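Local structure of TetR family transcriptional regulator (Rhodococcus erythropolis, 4ZA6) at residues Ile11-Ser16 / Ser27-Arg32; Arg61-Ala66 / Ser122-Ile127; Arg84-Val89 / Glu171-Leu176. The protein acts as a TetR-family transcriptional repressor, probably controlling the qsdA gene and with it the degradation of quorum-sensing signals. All blocks are in the same frame, centred on the assembly; numbering follows the deposited sequence.

Interaction 1. Residues Ile11-Ser16 / Ser27-Arg32; sequences IDTAAS and SLLAER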
loop_
_atom_site.group_PDB
_atom_site.type_symbol
_atom_site.label_atom_id
_atom_site.label_comp_id
_atom_site.label_asym_id
_atom_site.label_seq_id
_atom_site.Cartn_x
_atom_site.Cartn_y
_atom_site.Cartn_z
ATOM N N ILE A 11 14.293 7.703 6.974
ATOM C CA ILE A 11 13.341 7.089 6.030
ATOM C C ILE A 11 13.813 7.270 4.591
ATOM O O ILE A 11 13.769 6.317 3.812
ATOM C CB ILE A 11 11.890 7.590 6.232
ATOM C CG1 ILE A 11 11.428 7.408 7.696
ATOM C CG2 ILE A 11 10.913 6.932 5.219
ATOM C CD1 ILE A 11 10.198 8.247 8.048
ATOM N N ASP A 12 14.288 8.482 4.244
ATOM C CA ASP A 12 14.782 8.749 2.903
ATOM C C ASP A 12 15.926 7.823 2.517
ATOM O O ASP A 12 15.960 7.341 1.381
ATOM C CB ASP A 12 15.191 10.221 2.740
ATOM C CG ASP A 12 14.027 11.194 2.722
ATOM O OD1 ASP A 12 12.859 10.735 2.774
ATOM O OD2 ASP A 12 14.276 12.413 2.637
ATOM N N THR A 13 16.852 7.568 3.457
ATOM C CA THR A 13 18.000 6.692 3.235
ATOM C C THR A 13 17.532 5.255 3.104
ATOM O O THR A 13 17.958 4.563 2.186
ATOM C CB THR A 13 19.105 6.954 4.296
ATOM O OG1 THR A 13 19.399 8.368 4.327
ATOM C CG2 THR A 13 20.383 6.184 4.014
ATOM N N ALA A 14 16.634 4.820 3.998
ATOM C CA ALA A 14 16.052 3.463 3.976
ATOM C C ALA A 14 15.260 3.218 2.667
ATOM O O ALA A 14 15.399 2.162 2.068
ATOM C CB ALA A 14 15.168 3.259 5.185
ATOM N N ALA A 15 14.512 4.232 2.191
ATOM C CA ALA A 15 13.755 4.214 0.934
ATOM C C ALA A 15 14.693 4.069 -0.270
ATOM O O ALA A 15 14.354 3.331 -1.196
ATOM C CB ALA A 15 12.913 5.481 0.804
ATOM N N SER A 16 15.888 4.710 -0.244
ATOM C CA SER A 16 16.853 4.563 -1.349
ATOM C C SER A 16 17.399 3.127 -1.444
ATOM O O SER A 16 17.636 2.635 -2.539
ATOM C CB SER A 16 17.979 5.601 -1.271
ATOM O OG SER A 16 19.125 5.171 -0.549
ATOM N N SER A 27 22.683 -1.794 10.259
ATOM C CA SER A 27 24.062 -1.387 10.519
ATOM C C SER A 27 24.571 -0.486 9.388
ATOM O O SER A 27 25.180 0.553 9.666
ATOM C CB SER A 27 24.964 -2.604 10.707
ATOM O OG SER A 27 24.890 -3.060 12.047
ATOM N N LEU A 28 24.297 -0.879 8.112
ATOM C CA LEU A 28 24.653 -0.125 6.900
ATOM C C LEU A 28 23.912 1.231 6.998
ATOM O O LEU A 28 24.535 2.279 6.857
ATOM C CB LEU A 28 24.154 -0.903 5.667
ATOM C CG LEU A 28 25.065 -1.063 4.435
ATOM C CD1 LEU A 28 24.849 -2.422 3.782
ATOM C CD2 LEU A 28 24.758 -0.004 3.381
ATOM N N LEU A 29 22.596 1.204 7.317
ATOM C CA LEU A 29 21.784 2.417 7.481
ATOM C C LEU A 29 22.356 3.364 8.550
ATOM O O LEU A 29 22.549 4.555 8.266
ATOM C CB LEU A 29 20.328 2.055 7.797
ATOM C CG LEU A 29 19.312 3.205 7.999
ATOM C CD1 LEU A 29 19.392 4.257 6.910
ATOM C CD2 LEU A 29 17.930 2.660 7.962
ATOM N N ALA A 30 22.651 2.839 9.755
ATOM C CA ALA A 30 23.236 3.640 10.839
ATOM C C ALA A 30 24.567 4.278 10.403
ATOM O O ALA A 30 24.821 5.454 10.701
ATOM C CB ALA A 30 23.441 2.762 12.062
ATOM N N GLU A 31 25.407 3.516 9.663
ATOM C CA GLU A 31 26.695 4.018 9.165
ATOM C C GLU A 31 26.468 5.139 8.146
ATOM O O GLU A 31 27.111 6.169 8.247
ATOM C CB GLU A 31 27.541 2.863 8.565
ATOM C CG GLU A 31 28.903 3.271 8.015
ATOM C CD GLU A 31 29.922 2.148 8.008
ATOM O OE1 GLU A 31 30.064 1.454 6.973
ATOM O OE2 GLU A 31 30.588 1.966 9.052
ATOM N N ARG A 32 25.524 4.957 7.196
ATOM C CA ARG A 32 25.191 5.996 6.192
ATOM C C ARG A 32 24.688 7.295 6.841
ATOM O O ARG A 32 25.014 8.389 6.375
ATOM C CB ARG A 32 24.156 5.482 5.181
ATOM C CG ARG A 32 24.752 4.610 4.092
ATOM C CD ARG A 32 23.677 4.147 3.151
ATOM N NE ARG A 32 24.190 3.190 2.176
ATOM C CZ ARG A 32 23.488 2.713 1.155
ATOM N NH1 ARG A 32 22.246 3.124 0.947
ATOM N NH2 ARG A 32 24.033 1.843 0.319
HETATM O O HOH W 1 20.939 2.967 -1.708
#
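In the N-terminal DNA-binding domain expected of a TetR-family regulator, Thr13 and Ala14 of helix 4-19 meet Leu29 and Arg32 of helix 26-33. The two short segments run at 129° to each other, with axes 10.2 Å apart at closest approach. Leu29 carries the apolar part of the contact. Its CG stands anti to the backbone N (chi1 -180°), which brings both methyls against helix 4-19: Leu29 CD1 packs on Thr13 CG2 at 3.6 Å, and Leu29 CD2 lies 4.0 Å from Ala14 CB. Ala14, with only a methyl, sits where the two backbones are nearest, its CA 6.8 Å from Leu29 CA. Leu29 also touches Leu50 of helix 47-69 and Leu40 of helix 37-44, while Ala14 rests on Val54, so a branched aliphatic group suits a place where several helices converge.

Thr13 divides its two branches by chemistry. The methyl faces the partner helix, touching Leu29 and, at 4.0 Å from Thr13 CG2, the CD atom of Arg32; the hydroxyl turns back to the carbonyl oxygen of Arg9 in its own helix. Arginine suits the outer margin because its extended methylenes can lie across that methyl while the charged end carries on to polar partners. There the guanidinium presents an edge to Ser16 OG, and one water spans the two, accepting from Arg32 NH1 at 3.0 Å and lying 3.1 Å from Ser16 OG. NH2 of the same group forms a salt bridge with Glu22, giving the guanidinium a second tether. Apolar packing beside a water-bridged polar margin thus joins the first two helices of the three-helix, helix-turn-helix DNA-binding domain of TetR regulators.

Interaction 2. Residues Arg61-Ala66 / Ser122-Ile127; sequences RTYRKA and SITAEI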
loop_
_atom_site.group_PDB
_atom_site.type_symbol
_atom_site.label_atom_id
_atom_site.label_comp_id
_atom_site.label_asym_id
_atom_site.label_seq_id
_atom_site.Cartn_x
_atom_site.Cartn_y
_atom_site.Cartn_z
ATOM N N ARG A 61 2.296 7.362 -2.426
ATOM C CA ARG A 61 2.699 7.895 -3.745
ATOM C C ARG A 61 1.979 7.174 -4.904
ATOM O O ARG A 61 1.508 7.823 -5.829
ATOM C CB ARG A 61 4.220 7.813 -3.924
ATOM C CG ARG A 61 4.988 8.813 -3.033
ATOM C CD ARG A 61 6.469 8.902 -3.395
ATOM N NE ARG A 61 7.181 7.617 -3.270
ATOM C CZ ARG A 61 7.819 7.207 -2.180
ATOM N NH1 ARG A 61 7.830 7.960 -1.088
ATOM N NH2 ARG A 61 8.457 6.047 -2.177
ATOM N N THR A 62 1.825 5.847 -4.810
ATOM C CA THR A 62 1.131 5.018 -5.810
ATOM C C THR A 62 -0.344 5.413 -5.910
ATOM O O THR A 62 -0.839 5.645 -7.022
ATOM C CB THR A 62 1.352 3.528 -5.495
ATOM O OG1 THR A 62 2.747 3.297 -5.584
ATOM C CG2 THR A 62 0.619 2.586 -6.467
ATOM N N TYR A 63 -1.025 5.526 -4.751
ATOM C CA TYR A 63 -2.442 5.910 -4.650
ATOM C C TYR A 63 -2.689 7.308 -5.235
ATOM O O TYR A 63 -3.644 7.496 -5.985
ATOM C CB TYR A 63 -2.877 5.905 -3.177
ATOM C CG TYR A 63 -3.607 4.656 -2.735
ATOM C CD1 TYR A 63 -4.992 4.552 -2.858
ATOM C CD2 TYR A 63 -2.932 3.616 -2.111
ATOM C CE1 TYR A 63 -5.676 3.409 -2.436
ATOM C CE2 TYR A 63 -3.599 2.459 -1.709
ATOM C CZ TYR A 63 -4.979 2.379 -1.831
ATOM O OH TYR A 63 -5.648 1.243 -1.429
ATOM N N ARG A 64 -1.842 8.289 -4.866
ATOM C CA ARG A 64 -1.952 9.685 -5.296
ATOM C C ARG A 64 -1.819 9.813 -6.793
ATOM O O ARG A 64 -2.517 10.619 -7.400
ATOM C CB ARG A 64 -0.891 10.562 -4.597
ATOM C CG ARG A 64 -0.988 10.565 -3.061
ATOM C CD ARG A 64 -2.089 11.453 -2.525
ATOM N NE ARG A 64 -2.142 11.434 -1.062
ATOM C CZ ARG A 64 -3.268 11.507 -0.371
ATOM N NH1 ARG A 64 -4.432 11.592 -0.996
ATOM N NH2 ARG A 64 -3.242 11.477 0.954
ATOM N N LYS A 65 -0.905 9.045 -7.390
ATOM C CA LYS A 65 -0.688 9.048 -8.835
ATOM C C LYS A 65 -1.928 8.456 -9.498
ATOM O O LYS A 65 -2.503 9.083 -10.379
ATOM C CB LYS A 65 0.583 8.249 -9.195
ATOM C CG LYS A 65 0.966 8.344 -10.674
ATOM C CD LYS A 65 2.164 7.481 -11.011
ATOM C CE LYS A 65 2.488 7.513 -12.487
ATOM N NZ LYS A 65 3.669 6.670 -12.818
ATOM N N ALA A 66 -2.406 7.312 -9.009
ATOM C CA ALA A 66 -3.599 6.683 -9.572
ATOM C C ALA A 66 -4.836 7.574 -9.471
ATOM O O ALA A 66 -5.617 7.590 -10.408
ATOM C CB ALA A 66 -3.858 5.336 -8.919
ATOM N N SER A 122 -6.910 4.747 4.962
ATOM C CA SER A 122 -7.162 6.191 5.130
ATOM C C SER A 122 -7.218 6.932 3.789
ATOM O O SER A 122 -8.032 7.838 3.641
ATOM C CB SER A 122 -6.152 6.823 6.089
ATOM O OG SER A 122 -4.864 6.837 5.504
ATOM N N ILE A 123 -6.391 6.544 2.804
ATOM C CA ILE A 123 -6.480 7.151 1.460
ATOM C C ILE A 123 -7.757 6.655 0.791
ATOM O O ILE A 123 -8.465 7.466 0.183
ATOM C CB ILE A 123 -5.230 6.887 0.579
ATOM C CG1 ILE A 123 -3.958 7.527 1.209
ATOM C CG2 ILE A 123 -5.466 7.419 -0.856
ATOM C CD1 ILE A 123 -2.644 7.115 0.554
ATOM N N THR A 124 -8.106 5.341 0.946
ATOM C CA THR A 124 -9.374 4.840 0.379
ATOM C C THR A 124 -10.586 5.603 0.972
ATOM O O THR A 124 -11.461 6.013 0.226
ATOM C CB THR A 124 -9.525 3.317 0.500
ATOM O OG1 THR A 124 -8.379 2.688 -0.077
ATOM C CG2 THR A 124 -10.813 2.800 -0.192
ATOM N N ALA A 125 -10.595 5.809 2.311
ATOM C CA ALA A 125 -11.626 6.543 3.051
ATOM C C ALA A 125 -11.798 7.974 2.474
ATOM O O ALA A 125 -12.914 8.450 2.322
ATOM C CB ALA A 125 -11.239 6.615 4.536
ATOM N N GLU A 126 -10.688 8.630 2.152
ATOM C CA GLU A 126 -10.633 9.977 1.564
ATOM C C GLU A 126 -11.272 9.971 0.150
ATOM O O GLU A 126 -12.060 10.871 -0.183
ATOM C CB GLU A 126 -9.175 10.452 1.536
ATOM C CG GLU A 126 -8.962 11.825 0.921
ATOM C CD GLU A 126 -7.549 12.065 0.432
ATOM O OE1 GLU A 126 -6.595 11.504 1.021
ATOM O OE2 GLU A 126 -7.397 12.845 -0.532
ATOM N N ILE A 127 -10.941 8.956 -0.660
ATOM C CA ILE A 127 -11.493 8.753 -2.009
ATOM C C ILE A 127 -13.025 8.583 -1.899
ATOM O O ILE A 127 -13.776 9.217 -2.647
ATOM C CB ILE A 127 -10.832 7.549 -2.735
ATOM C CG1 ILE A 127 -9.394 7.883 -3.172
ATOM C CG2 ILE A 127 -11.666 7.113 -3.955
ATOM C CD1 ILE A 127 -8.438 6.656 -3.222
#
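Tyr63 and Ile123 bring helix 47-69 against helix 115-133 in the all-helical body of this TetR-type repressor, with the two segments nearly parallel at 19°. Tyr63 CB lies 3.8 Å from Ile123 CG2, CG meets the same methyl, and Tyr63 CD1 approaches Ile123 CG2 to 3.5 Å. Ile123 stands over one face of the ring, its CB above it, while Ile127 CD1 comes to the ring edge, 4.1 Å from Tyr63 CD1. Farther out, CE1 and CZ near Thr124 OG1, and Tyr63 OH ends 3.4 Å from Thr124 OG1, which is hydrogen-bonded to the carbonyl of Ser120. An aromatic ring suits this buried place, being broad enough to meet three residues of one helix.

Nearer the surface, Arg64 bends at chi2 (-78°) and lays a guanidinium face over Ile123 CG1. Glu126, extended beyond CG, forms a salt bridge at the guanidinium edge, and Arg64 NH2 has another with Glu60. With an alanine in place of Arg64, Glu126 and Glu60 would probably both lose this cationic partner and Ile123 CG1 its cover. Arg64 NH1 donates to Glu126 OE1 at 3.0 Å on the syn side of the carboxylate, with an N-H...O angle of 162°.

Interaction 3. Residues Arg84-Val89 / Glu171-Leu176; sequences RVMRSV and ETALDL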
loop_
_atom_site.group_PDB
_atom_site.type_symbol
_atom_site.label_atom_id
_atom_site.label_comp_id
_atom_site.label_asym_id
_atom_site.label_seq_id
_atom_site.Cartn_x
_atom_site.Cartn_y
_atom_site.Cartn_z
ATOM N N ARG A 84 -5.516 0.557 -11.229
ATOM C CA ARG A 84 -4.247 1.247 -11.481
ATOM C C ARG A 84 -3.226 0.964 -10.385
ATOM O O ARG A 84 -2.071 0.627 -10.700
ATOM C CB ARG A 84 -4.463 2.758 -11.609
ATOM C CG ARG A 84 -4.995 3.186 -12.961
ATOM C CD ARG A 84 -5.315 4.666 -12.989
ATOM N NE ARG A 84 -5.923 5.033 -14.266
ATOM C CZ ARG A 84 -5.236 5.407 -15.336
ATOM N NH1 ARG A 84 -3.910 5.472 -15.291
ATOM N NH2 ARG A 84 -5.866 5.714 -16.460
ATOM N N VAL A 85 -3.632 1.133 -9.101
ATOM C CA VAL A 85 -2.769 0.894 -7.945
ATOM C C VAL A 85 -2.299 -0.585 -7.971
ATOM O O VAL A 85 -1.106 -0.843 -7.907
ATOM C CB VAL A 85 -3.473 1.257 -6.601
ATOM C CG1 VAL A 85 -2.676 0.739 -5.398
ATOM C CG2 VAL A 85 -3.677 2.758 -6.474
ATOM N N MET A 86 -3.230 -1.539 -8.114
ATOM C CA MET A 86 -2.874 -2.966 -8.108
ATOM C C MET A 86 -1.921 -3.387 -9.220
ATOM O O MET A 86 -0.987 -4.149 -8.967
ATOM C CB MET A 86 -4.113 -3.849 -8.062
ATOM C CG MET A 86 -4.833 -3.743 -6.751
ATOM S SD MET A 86 -6.109 -4.999 -6.583
ATOM C CE MET A 86 -7.471 -4.230 -7.499
ATOM N N ARG A 87 -2.139 -2.878 -10.437
ATOM C CA ARG A 87 -1.278 -3.183 -11.573
ATOM C C ARG A 87 0.078 -2.520 -11.441
ATOM O O ARG A 87 1.069 -3.105 -11.868
ATOM C CB ARG A 87 -1.972 -2.853 -12.899
ATOM C CG ARG A 87 -3.099 -3.826 -13.186
ATOM C CD ARG A 87 -3.731 -3.635 -14.551
ATOM N NE ARG A 87 -4.933 -2.815 -14.443
ATOM C CZ ARG A 87 -6.178 -3.283 -14.465
ATOM N NH1 ARG A 87 -6.409 -4.573 -14.659
ATOM N NH2 ARG A 87 -7.202 -2.456 -14.330
ATOM N N SER A 88 0.141 -1.332 -10.778
ATOM C CA SER A 88 1.410 -0.632 -10.540
ATOM C C SER A 88 2.246 -1.417 -9.517
ATOM O O SER A 88 3.445 -1.597 -9.698
ATOM C CB SER A 88 1.160 0.792 -10.054
ATOM O OG SER A 88 2.397 1.435 -9.803
ATOM N N VAL A 89 1.598 -1.919 -8.482
ATOM C CA VAL A 89 2.233 -2.741 -7.447
ATOM C C VAL A 89 2.721 -4.072 -8.067
ATOM O O VAL A 89 3.857 -4.465 -7.828
ATOM C CB VAL A 89 1.295 -2.966 -6.251
ATOM C CG1 VAL A 89 1.859 -4.023 -5.285
ATOM C CG2 VAL A 89 1.027 -1.658 -5.520
ATOM N N GLU A 171 -8.533 -9.007 -11.052
ATOM C CA GLU A 171 -9.944 -9.020 -11.443
ATOM C C GLU A 171 -10.860 -9.456 -10.341
ATOM O O GLU A 171 -11.933 -8.889 -10.193
ATOM C CB GLU A 171 -10.194 -9.826 -12.733
ATOM C CG GLU A 171 -9.644 -9.125 -13.969
ATOM C CD GLU A 171 -10.140 -7.718 -14.276
ATOM O OE1 GLU A 171 -9.351 -6.945 -14.859
ATOM O OE2 GLU A 171 -11.297 -7.379 -13.943
ATOM N N THR A 172 -10.448 -10.458 -9.560
ATOM C CA THR A 172 -11.233 -10.926 -8.412
ATOM C C THR A 172 -11.281 -9.833 -7.355
ATOM O O THR A 172 -12.333 -9.621 -6.773
ATOM C CB THR A 172 -10.680 -12.260 -7.872
ATOM O OG1 THR A 172 -10.775 -13.246 -8.899
ATOM C CG2 THR A 172 -11.436 -12.753 -6.667
ATOM N N ALA A 173 -10.185 -9.108 -7.141
ATOM C CA ALA A 173 -10.183 -8.024 -6.144
ATOM C C ALA A 173 -11.137 -6.909 -6.599
ATOM O O ALA A 173 -11.895 -6.392 -5.781
ATOM C CB ALA A 173 -8.773 -7.478 -5.935
ATOM N N LEU A 174 -11.159 -6.602 -7.915
ATOM C CA LEU A 174 -12.068 -5.594 -8.469
ATOM C C LEU A 174 -13.535 -5.990 -8.324
ATOM O O LEU A 174 -14.398 -5.125 -8.096
ATOM C CB LEU A 174 -11.712 -5.331 -9.935
ATOM C CG LEU A 174 -10.415 -4.522 -10.140
ATOM C CD1 LEU A 174 -10.072 -4.408 -11.623
ATOM C CD2 LEU A 174 -10.515 -3.150 -9.515
ATOM N N ASP A 175 -13.824 -7.303 -8.493
ATOM C CA ASP A 175 -15.179 -7.847 -8.361
ATOM C C ASP A 175 -15.671 -7.632 -6.933
ATOM O O ASP A 175 -16.834 -7.271 -6.732
ATOM C CB ASP A 175 -15.193 -9.342 -8.707
ATOM C CG ASP A 175 -15.027 -9.684 -10.173
ATOM O OD1 ASP A 175 -15.419 -8.864 -11.016
ATOM O OD2 ASP A 175 -14.566 -10.816 -10.470
ATOM N N LEU A 176 -14.770 -7.817 -5.949
ATOM C CA LEU A 176 -15.050 -7.613 -4.513
ATOM C C LEU A 176 -15.293 -6.134 -4.178
ATOM O O LEU A 176 -16.193 -5.832 -3.394
ATOM C CB LEU A 176 -13.928 -8.192 -3.653
ATOM C CG LEU A 176 -13.920 -9.725 -3.530
ATOM C CD1 LEU A 176 -12.579 -10.211 -3.010
ATOM C CD2 LEU A 176 -15.049 -10.230 -2.599
#
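Met86 and Arg87 on helix 74-90 and Leu174 on helix 170-181 have the most surface buried by this contact. The segments run nearly antiparallel, at 157°, and their axes come no closer than 11.1 Å, a distance that a long side chain such as methionine can span. The bend of Met86 at chi3 (-82°) brings CE close to both Ala173 and Leu174, so that the last two atoms both find partners. Met86 SD rests 3.7 Å from Ala173 CB, and Met86 CE lies 3.8 Å from the same carbon. Met86 CE also packs against Leu174 CD2 at 3.8 Å, with the methionine and leucine side chains sliding past each other in opposite directions. Alanine suits its place because its short side chain lets SD and CE come close to the helix, whereas leucine stands beside the methionine tip and broadens the apolar patch. Ile170 touches Met86 as well, extending that patch along helix 170-181.

A polar margin lies next to this packing. Arg87, bent at chi3, turns a guanidinium edge to Glu171, whose OE1 lies in the guanidinium plane. The separation of 3.8 Å between Arg87 NH1 and Glu171 OE1 makes this a long salt bridge, so the attraction is likely to be mainly electrostatic. The other carboxylate oxygen, OE2, has a salt bridge with Arg185, which also pairs with Asp175. Arg87 touches Ile170 too, so the residue combines an apolar contact with a charge for Glu171. This antiparallel packing of an early and a late helix belongs to the all-helical C-terminal domain of TetR-family repressors.

Interaction 1 closes before the other two open, while the segments of interactions 2 and 3 alternate along the chain. Helix 47-69 is a common element: its early part, through Leu50 and Val54, lies against interaction 1, and its later part supplies segment 61-66 of interaction 2. Interactions 1 and 2 have centres 26 Å apart and do not touch. Interactions 2 and 3, with centres 14 Å apart, do touch: Ala66 CB packs 3.6 Å from Val85 CG2, joining the successive helices 47-69 and 74-90. Interaction 3 lies across the chain's centre from interaction 1, 31 Å between centres. Such a helical connection is consistent with the TetR-family scheme, in which ligand binding in the C-terminal domain alters DNA binding.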